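Local coordinates for protein HicB3 antitoxin (Yersinia pestis, PDB 4P78) that binds the toxin HicA3 and probably neutralises it, as the antitoxin of a HicA-HicB toxin-antitoxin system, at residues Y3-I7 and Y66-L72. Residues are numbered along the deposited sequence; the frame is centred on the assembly and turned at random.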
loop_
_atom_site.group_PDB
_atom_site.type_symbol
_atom_site.label_atom_id
_atom_site.label_comp_id
_atom_site.label_asym_id
_atom_site.label_seq_id
_atom_site.Cartn_x
_atom_site.Cartn_y
_atom_site.Cartn_z
ATOM N N TYR A 3 5.226 -4.301 7.599
ATOM C CA TYR A 3 5.946 -4.470 6.350
ATOM C C TYR A 3 5.094 -4.139 5.139
ATOM O O TYR A 3 3.895 -4.430 5.111
ATOM C CB TYR A 3 6.472 -5.902 6.223
ATOM C CG TYR A 3 7.823 -6.105 6.852
ATOM C CD1 TYR A 3 7.945 -6.502 8.177
ATOM C CD2 TYR A 3 8.984 -5.903 6.114
ATOM C CE1 TYR A 3 9.195 -6.688 8.747
ATOM C CE2 TYR A 3 10.227 -6.092 6.675
ATOM C CZ TYR A 3 10.330 -6.485 7.989
ATOM O OH TYR A 3 11.586 -6.670 8.539
ATOM N N PRO A 4 5.720 -3.534 4.124
ATOM C CA PRO A 4 5.046 -3.314 2.842
ATOM C C PRO A 4 4.981 -4.598 2.042
ATOM O O PRO A 4 5.941 -5.381 2.084
ATOM C CB PRO A 4 5.937 -2.301 2.137
ATOM C CG PRO A 4 7.314 -2.536 2.734
ATOM C CD PRO A 4 7.090 -2.983 4.150
ATOM N N ILE A 5 3.871 -4.815 1.343
ATOM C CA ILE A 5 3.789 -5.861 0.327
ATOM C C ILE A 5 3.288 -5.247 -0.974
ATOM O O ILE A 5 2.560 -4.255 -0.956
ATOM C CB ILE A 5 2.863 -7.028 0.752
ATOM C CG1 ILE A 5 1.480 -6.511 1.150
ATOM C CG2 ILE A 5 3.500 -7.850 1.900
ATOM C CD1 ILE A 5 0.453 -7.621 1.366
ATOM N N PHE A 6 3.715 -5.803 -2.102
ATOM C CA PHE A 6 3.194 -5.406 -3.406
ATOM C C PHE A 6 2.246 -6.508 -3.831
ATOM O O PHE A 6 2.648 -7.672 -3.863
ATOM C CB PHE A 6 4.306 -5.243 -4.462
ATOM C CG PHE A 6 5.162 -4.022 -4.293
ATOM C CD1 PHE A 6 4.940 -3.118 -3.266
ATOM C CD2 PHE A 6 6.188 -3.770 -5.186
ATOM C CE1 PHE A 6 5.735 -2.003 -3.134
ATOM C CE2 PHE A 6 6.982 -2.649 -5.059
ATOM C CZ PHE A 6 6.752 -1.767 -4.035
ATOM N N ILE A 7 0.988 -6.181 -4.136
ATOM C CA ILE A 7 0.092 -7.230 -4.583
ATOM C C ILE A 7 -0.586 -6.931 -5.920
ATOM O O ILE A 7 -0.755 -5.777 -6.326
ATOM C CB ILE A 7 -0.992 -7.549 -3.530
ATOM C CG1 ILE A 7 -2.012 -6.435 -3.416
ATOM C CG2 ILE A 7 -0.368 -7.850 -2.174
ATOM C CD1 ILE A 7 -3.127 -6.773 -2.458
ATOM N N TYR A 66 9.110 3.411 -1.889
ATOM C CA TYR A 66 7.952 2.671 -2.408
ATOM C C TYR A 66 7.159 3.497 -3.415
ATOM O O TYR A 66 6.752 2.989 -4.460
ATOM C CB TYR A 66 7.067 2.204 -1.245
ATOM C CG TYR A 66 7.898 1.465 -0.222
ATOM C CD1 TYR A 66 8.228 0.120 -0.402
ATOM C CD2 TYR A 66 8.424 2.128 0.886
ATOM C CE1 TYR A 66 9.037 -0.556 0.519
ATOM C CE2 TYR A 66 9.230 1.461 1.817
ATOM C CZ TYR A 66 9.536 0.125 1.629
ATOM O OH TYR A 66 10.333 -0.525 2.565
ATOM N N ILE A 67 6.973 4.780 -3.122
ATOM C CA ILE A 67 6.253 5.673 -4.028
ATOM C C ILE A 67 6.996 5.801 -5.355
ATOM O O ILE A 67 6.379 5.959 -6.398
ATOM C CB ILE A 67 6.041 7.064 -3.386
ATOM C CG1 ILE A 67 5.230 6.906 -2.101
ATOM C CG2 ILE A 67 5.330 8.020 -4.349
ATOM C CD1 ILE A 67 5.333 8.084 -1.146
ATOM N N ASP A 68 8.324 5.703 -5.317
ATOM C CA ASP A 68 9.112 5.767 -6.550
ATOM C C ASP A 68 9.357 4.399 -7.219
ATOM O O ASP A 68 9.969 4.345 -8.285
ATOM C CB ASP A 68 10.461 6.444 -6.280
ATOM C CG ASP A 68 10.347 7.961 -6.170
ATOM O OD1 ASP A 68 9.421 8.542 -6.777
ATOM O OD2 ASP A 68 11.189 8.571 -5.476
ATOM N N ASP A 69 8.872 3.308 -6.620
ATOM C CA ASP A 69 9.128 1.957 -7.158
ATOM C C ASP A 69 8.306 1.689 -8.413
ATOM O O ASP A 69 7.079 1.554 -8.361
ATOM C CB ASP A 69 8.839 0.883 -6.100
ATOM C CG ASP A 69 9.496 -0.461 -6.419
ATOM O OD1 ASP A 69 10.007 -1.106 -5.482
ATOM O OD2 ASP A 69 9.504 -0.876 -7.596
ATOM N N PRO A 70 8.991 1.586 -9.557
ATOM C CA PRO A 70 8.347 1.391 -10.859
ATOM C C PRO A 70 7.533 0.105 -10.960
ATOM O O PRO A 70 6.657 0.027 -11.815
ATOM C CB PRO A 70 9.528 1.351 -11.832
ATOM C CG PRO A 70 10.685 0.966 -11.002
ATOM C CD PRO A 70 10.458 1.581 -9.662
ATOM N N ARG A 71 7.807 -0.874 -10.102
ATOM C CA ARG A 71 7.096 -2.151 -10.164
ATOM C C ARG A 71 5.618 -1.949 -9.855
ATOM O O ARG A 71 4.767 -2.663 -10.373
ATOM C CB ARG A 71 7.716 -3.171 -9.205
ATOM C CG ARG A 71 9.105 -3.605 -9.626
ATOM C CD ARG A 71 9.748 -4.500 -8.588
ATOM N NE ARG A 71 10.051 -3.787 -7.355
ATOM C CZ ARG A 71 10.675 -4.336 -6.318
ATOM N NH1 ARG A 71 10.919 -3.625 -5.218
ATOM N NH2 ARG A 71 11.039 -5.608 -6.378
ATOM N N LEU A 72 5.307 -0.956 -9.033
ATOM C CA LEU A 72 3.904 -0.663 -8.761
ATOM C C LEU A 72 3.210 -0.176 -10.036
ATOM O O LEU A 72 2.158 -0.696 -10.413
ATOM C CB LEU A 72 3.771 0.358 -7.634
ATOM C CG LEU A 72 4.112 -0.236 -6.259
ATOM C CD1 LEU A 72 4.055 0.813 -5.153
ATOM C CD2 LEU A 72 3.219 -1.444 -5.924
#
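Phe6 reaches from strand 2-9, an inner strand of the antiparallel sheet in this HicB-like antitoxin domain, into the junction of the short helices 63-67 and 70-75. Its CG lies anti to the carbonyl carbon (chi1 -73°), which carries the ring out to these helices. Leu72 comes over one face in a CH-pi contact, CD2 standing 3.6 Å from the Phe6 ring centroid and only 11° off the ring normal. The carboxylate of Asp69 meets the same ring at its edge, OD1 3.4 Å from Phe6 CE2, with the two planes 77° apart. The CD1-CE1 side of the Tyr66 ring faces both Phe6 and Pro4, Pro4 CG packing 3.4 Å from Tyr66 CE1, the two side chains crossing at about a right angle. The hydroxyl of Tyr66 is hydrogen-bonded to Asp20 and to the backbone N of Lys61, which holds the ring beside Pro4. On the opposite face of the sheet, Ile5 and Ile7 point away from these helices and pack on Phe26 of strand 25-28. A second antitoxin subunit packs on Leu72 through its Ile78, and Arg71 NH2 hydrogen-bonds OE1 of Gln56 of the HicA3 toxin chain, linking this corner to both interfaces. Asp69 is the N-cap of helix 70-75, and its carboxylate forms a salt bridge to Arg71, which grips it side-on: NH1 meets the syn lone pair of OD1 at 2.7 Å within the guanidinium plane, whereas Asp69 OD2 accepts both Arg71 NE and, on its anti side, the capping backbone N of Arg71 at 3.0 Å.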